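Side-chain contacts in FOG-3 protein (Caenorhabditis elegans, PDB 5TD6), which specifies sperm fate in the nematode germline as an RNA-binding multimer and contains a BTG/Tob domain, of a family generally linked to transcriptional corepression: residues M1-R6 with P109-D114; H96-L101 with G105-I110. The protein carries 2 engineered substitutions. All blocks are in the same frame, centred on the assembly; numbering follows the deposited sequence. Where two conformers were deposited one is given.

Interaction 1: M1-R6 with P109-D114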
ATOM      1  N   MET B   1      -1.567   9.992 -10.831  1.00 34.02           N
ATOM      2  CA  MET B   1      -3.006   9.808 -10.648  0.54 36.22           C
ATOM      3  C   MET B   1      -3.356   8.416 -10.125  1.00 32.00           C
ATOM      4  O   MET B   1      -3.982   8.253  -9.083  1.00 35.36           O
ATOM      5  CB  MET B   1      -3.737  10.055 -11.968  0.54 36.18           C
ATOM      6  CG  MET B   1      -5.187   9.657 -11.933  0.54 45.09           C
ATOM      7  SD  MET B   1      -6.084  10.608 -10.695  0.54 34.24           S
ATOM      8  CE  MET B   1      -7.596   9.778 -10.764  0.54 45.91           C
ATOM      9  N   TYR B   2      -2.957   7.399 -10.882  1.00 38.25           N
ATOM     10  CA  TYR B   2      -3.392   6.038 -10.575  1.00 35.42           C
ATOM     11  C   TYR B   2      -2.715   5.498  -9.321  1.00 37.10           C
ATOM     12  O   TYR B   2      -3.337   4.776  -8.528  1.00 28.09           O
ATOM     13  CB  TYR B   2      -3.141   5.129 -11.788  1.00 37.83           C
ATOM     14  CG  TYR B   2      -4.002   5.558 -12.950  1.00 39.39           C
ATOM     15  CD1 TYR B   2      -5.356   5.257 -12.981  1.00 40.47           C
ATOM     16  CD2 TYR B   2      -3.475   6.312 -13.989  1.00 46.83           C
ATOM     17  CE1 TYR B   2      -6.158   5.673 -14.033  1.00 43.44           C
ATOM     18  CE2 TYR B   2      -4.268   6.728 -15.042  1.00 50.53           C
ATOM     19  CZ  TYR B   2      -5.607   6.406 -15.055  1.00 48.16           C
ATOM     20  OH  TYR B   2      -6.388   6.819 -16.098  1.00 53.39           O
ATOM     21  N   THR B   3      -1.446   5.855  -9.153  1.00 34.06           N
ATOM     22  CA  THR B   3      -0.708   5.572  -7.912  1.00 30.28           C
ATOM     23  C   THR B   3      -1.492   6.077  -6.696  1.00 33.30           C
ATOM     24  O   THR B   3      -1.741   5.327  -5.742  1.00 31.43           O
ATOM     25  CB  THR B   3       0.672   6.248  -7.925  1.00 30.46           C
ATOM     26  OG1 THR B   3       1.418   5.800  -9.059  1.00 27.15           O
ATOM     27  CG2 THR B   3       1.467   5.972  -6.633  1.00 30.75           C
ATOM     28  N   GLU B   4      -1.882   7.353  -6.735  1.00 34.13           N
ATOM     29  CA  GLU B   4      -2.556   7.959  -5.586  1.00 29.39           C
ATOM     30  C   GLU B   4      -3.901   7.288  -5.314  1.00 26.56           C
ATOM     31  O   GLU B   4      -4.242   7.002  -4.165  1.00 27.38           O
ATOM     32  CB  GLU B   4      -2.744   9.466  -5.799  1.00 28.32           C
ATOM     33  CG  GLU B   4      -1.459  10.276  -5.782  1.00 25.41           C
ATOM     34  CD  GLU B   4      -0.768  10.347  -7.163  1.00 28.16           C
ATOM     35  OE1 GLU B   4      -1.181   9.648  -8.124  1.00 32.42           O
ATOM     36  OE2 GLU B   4       0.202  11.106  -7.274  1.00 28.48           O
ATOM     37  N   VAL B   5      -4.661   7.026  -6.372  1.00 28.78           N
ATOM     38  CA  VAL B   5      -5.945   6.342  -6.233  1.00 29.60           C
ATOM     39  C   VAL B   5      -5.736   4.960  -5.641  1.00 30.14           C
ATOM     40  O   VAL B   5      -6.478   4.529  -4.782  1.00 30.20           O
ATOM     41  CB  VAL B   5      -6.681   6.192  -7.590  1.00 28.03           C
ATOM     42  CG1 VAL B   5      -7.830   5.247  -7.449  1.00 24.62           C
ATOM     43  CG2 VAL B   5      -7.160   7.558  -8.111  1.00 32.61           C
ATOM     44  N   ARG B   6      -4.710   4.264  -6.111  1.00 29.97           N
ATOM     45  CA  ARG B   6      -4.459   2.928  -5.596  1.00 31.15           C
ATOM     46  C   ARG B   6      -4.111   2.985  -4.116  1.00 25.22           C
ATOM     47  O   ARG B   6      -4.560   2.130  -3.349  1.00 28.79           O
ATOM     48  CB  ARG B   6      -3.328   2.230  -6.363  1.00 31.05           C
ATOM     49  CG  ARG B   6      -3.050   0.816  -5.849  1.00 31.12           C
ATOM     50  CD  ARG B   6      -1.858   0.183  -6.564  1.00 34.71           C
ATOM     51  NE  ARG B   6      -0.609   0.866  -6.243  1.00 36.26           N
ATOM     52  CZ  ARG B   6       0.143   1.509  -7.135  1.00 46.41           C
ATOM     53  NH1 ARG B   6      -0.226   1.565  -8.411  1.00 44.52           N
ATOM     54  NH2 ARG B   6       1.268   2.100  -6.751  1.00 48.00           N
ATOM     55  N   PRO B 109       0.160  11.106   6.918  1.00 36.23           N
ATOM     56  CA  PRO B 109       0.392  10.690   5.535  1.00 29.20           C
ATOM     57  C   PRO B 109      -0.022   9.263   5.293  1.00 32.54           C
ATOM     58  O   PRO B 109       0.193   8.393   6.133  1.00 34.40           O
ATOM     59  CB  PRO B 109       1.917  10.858   5.357  1.00 33.91           C
ATOM     60  CG  PRO B 109       2.468  10.785   6.746  1.00 42.30           C
ATOM     61  CD  PRO B 109       1.413  11.354   7.658  1.00 38.59           C
ATOM     62  N   ILE B 110      -0.650   9.043   4.144  1.00 26.21           N
ATOM     63  CA  ILE B 110      -0.952   7.710   3.664  1.00 22.37           C
ATOM     64  C   ILE B 110       0.110   7.322   2.610  1.00 28.03           C
ATOM     65  O   ILE B 110       0.659   6.220   2.626  1.00 32.47           O
ATOM     66  CB  ILE B 110      -2.352   7.623   3.035  1.00 25.76           C
ATOM     67  CG1 ILE B 110      -3.435   7.860   4.101  1.00 28.07           C
ATOM     68  CG2 ILE B 110      -2.497   6.261   2.338  1.00 26.97           C
ATOM     69  CD1 ILE B 110      -4.859   8.087   3.508  1.00 34.81           C
ATOM     70  N   TRP B 111       0.392   8.248   1.705  1.00 25.88           N
ATOM     71  CA  TRP B 111       1.453   8.067   0.714  1.00 26.29           C
ATOM     72  C   TRP B 111       2.001   9.411   0.250  1.00 27.66           C
ATOM     73  O   TRP B 111       1.246  10.385   0.087  1.00 30.40           O
ATOM     74  CB  TRP B 111       0.949   7.256  -0.487  1.00 23.52           C
ATOM     75  CG  TRP B 111       2.024   7.008  -1.574  1.00 27.67           C
ATOM     76  CD1 TRP B 111       2.967   6.013  -1.598  1.00 28.97           C
ATOM     77  CD2 TRP B 111       2.233   7.783  -2.764  1.00 26.60           C
ATOM     78  NE1 TRP B 111       3.743   6.117  -2.739  1.00 26.72           N
ATOM     79  CE2 TRP B 111       3.312   7.196  -3.469  1.00 31.42           C
ATOM     80  CE3 TRP B 111       1.614   8.920  -3.302  1.00 30.96           C
ATOM     81  CZ2 TRP B 111       3.780   7.706  -4.678  1.00 31.01           C
ATOM     82  CZ3 TRP B 111       2.081   9.426  -4.509  1.00 31.45           C
ATOM     83  CH2 TRP B 111       3.145   8.817  -5.187  1.00 32.75           C
ATOM     84  N   ILE B 112       3.320   9.446   0.058  1.00 30.28           N
ATOM     85  CA  ILE B 112       4.058  10.594  -0.454  1.00 27.66           C
ATOM     86  C   ILE B 112       5.030  10.092  -1.503  1.00 36.38           C
ATOM     87  O   ILE B 112       5.753   9.113  -1.280  1.00 27.41           O
ATOM     88  CB  ILE B 112       4.858  11.347   0.650  1.00 32.41           C
ATOM     89  CG1 ILE B 112       3.947  11.800   1.804  1.00 25.20           C
ATOM     90  CG2 ILE B 112       5.572  12.585   0.067  1.00 31.59           C
ATOM     91  CD1 ILE B 112       4.635  12.815   2.746  1.00 26.84           C
ATOM     92  N   GLY B 113       5.044  10.745  -2.652  1.00 35.60           N
ATOM     93  CA  GLY B 113       5.945  10.336  -3.712  1.00 38.18           C
ATOM     94  C   GLY B 113       5.957  11.307  -4.872  1.00 39.28           C
ATOM     95  O   GLY B 113       5.419  12.418  -4.788  1.00 34.29           O
ATOM     96  N   ASP B 114       6.577  10.861  -5.957  1.00 31.98           N
ATOM     97  CA  ASP B 114       6.773  11.643  -7.181  1.00 35.03           C
ATOM     98  C   ASP B 114       5.394  11.924  -7.777  1.00 32.67           C
ATOM     99  O   ASP B 114       4.572  11.010  -7.868  1.00 33.00           O
ATOM    100  CB  ASP B 114       7.685  10.833  -8.136  1.00 31.46           C
ATOM    101  CG  ASP B 114       8.186  11.619  -9.352  1.00 38.37           C
ATOM    102  OD1 ASP B 114       7.472  12.474  -9.899  1.00 34.64           O
ATOM    103  OD2 ASP B 114       9.320  11.326  -9.787  1.00 43.81           O
TER
HETATM  104  O   HOH W   1       2.093  10.045  -8.637  1.00 34.71           O

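Interaction 2: H96-L101 with G105-I110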
ATOM      1  N   HIS B  96       0.625  13.005  -3.058  1.00 27.36           N
ATOM      2  CA  HIS B  96       0.273  13.154  -1.645  1.00 36.08           C
ATOM      3  C   HIS B  96      -1.135  12.706  -1.292  1.00 31.85           C
ATOM      4  O   HIS B  96      -2.122  13.357  -1.641  1.00 38.26           O
ATOM      5  CB  HIS B  96       0.440  14.609  -1.214  1.00 39.57           C
ATOM      6  CG  HIS B  96       0.491  14.796   0.270  1.00 35.51           C
ATOM      7  ND1 HIS B  96       0.215  16.002   0.879  1.00 36.34           N
ATOM      8  CD2 HIS B  96       0.774  13.927   1.267  1.00 30.63           C
ATOM      9  CE1 HIS B  96       0.355  15.874   2.187  1.00 36.94           C
ATOM     10  NE2 HIS B  96       0.687  14.622   2.449  1.00 32.34           N
ATOM     11  N   VAL B  97      -1.207  11.581  -0.598  1.00 26.34           N
ATOM     12  CA  VAL B  97      -2.464  11.060  -0.095  1.00 24.66           C
ATOM     13  C   VAL B  97      -2.350  11.091   1.419  1.00 31.52           C
ATOM     14  O   VAL B  97      -1.303  10.731   1.987  1.00 27.45           O
ATOM     15  CB  VAL B  97      -2.729   9.633  -0.598  1.00 30.99           C
ATOM     16  CG1 VAL B  97      -4.112   9.135  -0.143  1.00 32.57           C
ATOM     17  CG2 VAL B  97      -2.622   9.592  -2.104  1.00 29.69           C
ATOM     18  N   PHE B  98      -3.403  11.545   2.079  1.00 29.72           N
ATOM     19  CA  PHE B  98      -3.301  11.742   3.515  1.00 30.69           C
ATOM     20  C   PHE B  98      -4.663  11.886   4.168  1.00 36.45           C
ATOM     21  O   PHE B  98      -5.656  12.114   3.492  1.00 36.99           O
ATOM     22  CB  PHE B  98      -2.441  12.964   3.826  1.00 29.56           C
ATOM     23  CG  PHE B  98      -2.978  14.270   3.258  1.00 37.67           C
ATOM     24  CD1 PHE B  98      -2.658  14.672   1.971  1.00 40.45           C
ATOM     25  CD2 PHE B  98      -3.760  15.115   4.041  1.00 42.40           C
ATOM     26  CE1 PHE B  98      -3.135  15.879   1.463  1.00 43.45           C
ATOM     27  CE2 PHE B  98      -4.235  16.327   3.542  1.00 41.38           C
ATOM     28  CZ  PHE B  98      -3.925  16.711   2.262  1.00 41.45           C
ATOM     29  N   VAL B  99      -4.679  11.733   5.486  1.00 35.94           N
ATOM     30  CA  VAL B  99      -5.862  11.962   6.315  1.00 42.59           C
ATOM     31  C   VAL B  99      -5.742  13.323   6.986  1.00 44.39           C
ATOM     32  O   VAL B  99      -4.663  13.695   7.449  1.00 40.88           O
ATOM     33  CB  VAL B  99      -6.007  10.871   7.401  1.00 43.19           C
ATOM     34  CG1 VAL B  99      -7.110  11.222   8.409  1.00 45.21           C
ATOM     35  CG2 VAL B  99      -6.259   9.513   6.756  1.00 42.72           C
ATOM     36  N   ARG B 100      -6.837  14.071   7.046  1.00 43.56           N
ATOM     37  CA  ARG B 100      -6.857  15.309   7.828  1.00 54.96           C
ATOM     38  C   ARG B 100      -8.223  15.479   8.467  1.00 59.31           C
ATOM     39  O   ARG B 100      -9.233  15.444   7.770  1.00 63.31           O
ATOM     40  CB  ARG B 100      -6.530  16.513   6.947  1.00 49.80           C
ATOM     41  CG  ARG B 100      -6.396  17.804   7.695  1.00 56.69           C
ATOM     42  CD  ARG B 100      -6.683  18.975   6.775  1.00 63.36           C
ATOM     43  NE  ARG B 100      -5.605  19.245   5.833  1.00 65.93           N
ATOM     44  CZ  ARG B 100      -5.772  19.925   4.702  1.00 62.44           C
ATOM     45  NH1 ARG B 100      -6.977  20.389   4.374  1.00 58.36           N
ATOM     46  NH2 ARG B 100      -4.741  20.136   3.897  1.00 56.42           N
ATOM     47  N   LEU B 101      -8.259  15.653   9.786  1.00 64.14           N
ATOM     48  CA  LEU B 101      -9.540  15.735  10.503  1.00 67.40           C
ATOM     49  C   LEU B 101     -10.186  17.122  10.416  1.00 75.49           C
ATOM     50  O   LEU B 101     -11.360  17.291  10.756  1.00 79.84           O
ATOM     51  CB  LEU B 101      -9.353  15.343  11.971  1.00 65.25           C
ATOM     52  CG  LEU B 101      -8.896  13.909  12.256  1.00 66.93           C
ATOM     53  CD1 LEU B 101      -8.119  13.855  13.560  1.00 69.09           C
ATOM     54  CD2 LEU B 101     -10.081  12.959  12.309  1.00 68.80           C
ATOM     55  N   GLY B 105      -5.994  20.990  10.894  1.00 90.56           N
ATOM     56  CA  GLY B 105      -5.437  19.833  11.571  1.00 79.83           C
ATOM     57  C   GLY B 105      -4.228  19.181  10.930  1.00 72.69           C
ATOM     58  O   GLY B 105      -3.833  19.491   9.807  1.00 66.26           O
ATOM     59  N   ILE B 106      -3.633  18.258  11.670  1.00 72.28           N
ATOM     60  CA  ILE B 106      -2.468  17.539  11.194  1.00 66.40           C
ATOM     61  C   ILE B 106      -2.846  16.621  10.041  1.00 57.27           C
ATOM     62  O   ILE B 106      -3.891  15.978  10.068  1.00 58.47           O
ATOM     63  CB  ILE B 106      -1.840  16.708  12.316  1.00 73.96           C
ATOM     64  CG1 ILE B 106      -1.918  17.464  13.644  1.00 84.83           C
ATOM     65  CG2 ILE B 106      -0.410  16.312  11.959  1.00 75.16           C
ATOM     66  CD1 ILE B 106      -1.184  18.801  13.658  1.00 88.30           C
ATOM     67  N   GLU B 107      -1.998  16.587   9.023  1.00 52.81           N
ATOM     68  CA  GLU B 107      -2.121  15.612   7.952  1.00 56.28           C
ATOM     69  C   GLU B 107      -1.333  14.346   8.295  1.00 59.59           C
ATOM     70  O   GLU B 107      -0.104  14.378   8.342  1.00 68.64           O
ATOM     71  CB  GLU B 107      -1.596  16.178   6.627  1.00 54.48           C
ATOM     72  CG  GLU B 107      -2.152  17.523   6.200  1.00 57.83           C
ATOM     73  CD  GLU B 107      -1.380  18.097   5.017  1.00 64.78           C
ATOM     74  OE1 GLU B 107      -0.267  17.605   4.739  1.00 73.19           O
ATOM     75  OE2 GLU B 107      -1.878  19.030   4.361  1.00 59.62           O
ATOM     76  N   THR B 108      -2.014  13.227   8.511  1.00 44.97           N
ATOM     77  CA  THR B 108      -1.301  11.965   8.669  1.00 30.49           C
ATOM     78  C   THR B 108      -1.097  11.362   7.286  1.00 32.74           C
ATOM     79  O   THR B 108      -2.061  11.164   6.539  1.00 31.55           O
ATOM     80  CB  THR B 108      -2.070  11.003   9.567  1.00 44.43           C
ATOM     81  OG1 THR B 108      -2.464  11.704  10.749  1.00 49.14           O
ATOM     82  CG2 THR B 108      -1.203   9.784   9.936  1.00 35.19           C
ATOM     83  N   PRO B 109       0.160  11.106   6.918  1.00 36.23           N
ATOM     84  CA  PRO B 109       0.392  10.690   5.535  1.00 29.20           C
ATOM     85  C   PRO B 109      -0.022   9.263   5.293  1.00 32.54           C
ATOM     86  O   PRO B 109       0.193   8.393   6.133  1.00 34.40           O
ATOM     87  CB  PRO B 109       1.917  10.858   5.357  1.00 33.91           C
ATOM     88  CG  PRO B 109       2.468  10.785   6.746  1.00 42.30           C
ATOM     89  CD  PRO B 109       1.413  11.354   7.658  1.00 38.59           C
ATOM     90  N   ILE B 110      -0.650   9.043   4.144  1.00 26.21           N
ATOM     91  CA  ILE B 110      -0.952   7.710   3.664  1.00 22.37           C
ATOM     92  C   ILE B 110       0.110   7.322   2.610  1.00 28.03           C
ATOM     93  O   ILE B 110       0.659   6.220   2.626  1.00 32.47           O
ATOM     94  CB  ILE B 110      -2.352   7.623   3.035  1.00 25.76           C
ATOM     95  CG1 ILE B 110      -3.435   7.860   4.101  1.00 28.07           C
ATOM     96  CG2 ILE B 110      -2.497   6.261   2.338  1.00 26.97           C
ATOM     97  CD1 ILE B 110      -4.859   8.087   3.508  1.00 34.81           C
TER
HETATM   98  O   HOH W   2       1.018  14.072   5.082  1.00 37.26           O

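Interaction 1: M1-R6 with P109-D114
E4 and T3, neighbours in the first turn of helix 2-13, meet the six-membered ring of W111 from different directions. The CB of E4 is turned neither at the strand nor from it, and the bend at chi2 (87°) swings the rest of the chain back to the indole. CG lies 3.9 Å from W111 CZ3, an aliphatic contact that a long side chain can afford before its charge begins. CD follows at 4.0 Å from the same CZ3, the carboxylate standing almost perpendicular to the ring. At the tip the oxygens part: E4 OE1 accepts the terminal amine M1 N, which also bonds to D118, at 2.8 Å on its syn side, 27° out of the carboxylate plane, whereas E4 OE2 binds a water at 2.6 Å that also reaches D114 O, and takes a further bond from G95 N. The carboxylate thus links the chain terminus to D114 and G95, just beyond the strands. T3, being branched, does two jobs at once: CG2, anti to the backbone N, sits over the indole face in a CH-pi contact, 3.7 Å from the six-ring centroid, while OG1 is bonded to D118. The opposite face carries G113 N, and F17 of the second subunit also meets the ring. I110 and W111 both face V97, a classic beta bulge, where the first helix of the BTG/Tob domain packs on its sheet.

Interaction 2: H96-L101 with G105-I110
E107 lies between three side chains of strand 96-100 and is turned differently toward each. R100 runs alongside it, pointing the same way, with guanidinium and carboxylate only 19° from coplanar; a nearly straight salt-bridge hydrogen bond joins R100 NH2 to the anti side of E107 OE2 at 3.1 Å. F98 is stacked instead: its ring lies 29° from the carboxylate plane, with E107 CG 3.6 Å from F98 CE2, which suits a residue whose stem is apolar. H96 comes across at about a right angle, presenting its edge, so that CE1 is 3.1 Å from E107 OE1; F98 CD1 covers a face of that imidazole. Beneath is an antiparallel beta hairpin, strands 96-100 and 107-109, in which V99 and T108 are bonded both ways, V99 N to T108 O and T108 N to V99 O, each 2.9 Å. I110 N reaches V97 O at 2.8 Å. The beta-branched I110, with CG1 anti to the carbonyl carbon (chi1 -66°), carries CD1 to V97 CG1 (3.9 Å) and V99 CG2 (3.8 Å), and its side chain also touches F11 of helix 2-13. R100 NH2 has a second carboxylate, E53, and F91 adds a cation-pi contact; R100 NE is buried without a partner.

Interactions 1 and 2 have centres 12 Å apart and share P109 and I110, the corner where strand 107-109 gives way to strand 111-112. Along the chain come first the start of helix 2-13, then strand 96-100, and finally the 105-114 stretch, whose two short strands both pair with 96-100. V97 is the meeting point: its N probably bonds to W111 O, and its CG2 packs against E4 O. One end of the domain's antiparallel sheet is thereby joined to the residues that open the sequence, across about a hundred residues. Both contacts also touch F17 of the second subunit, through P109 and W111, so the same part of the sheet takes part in assembly.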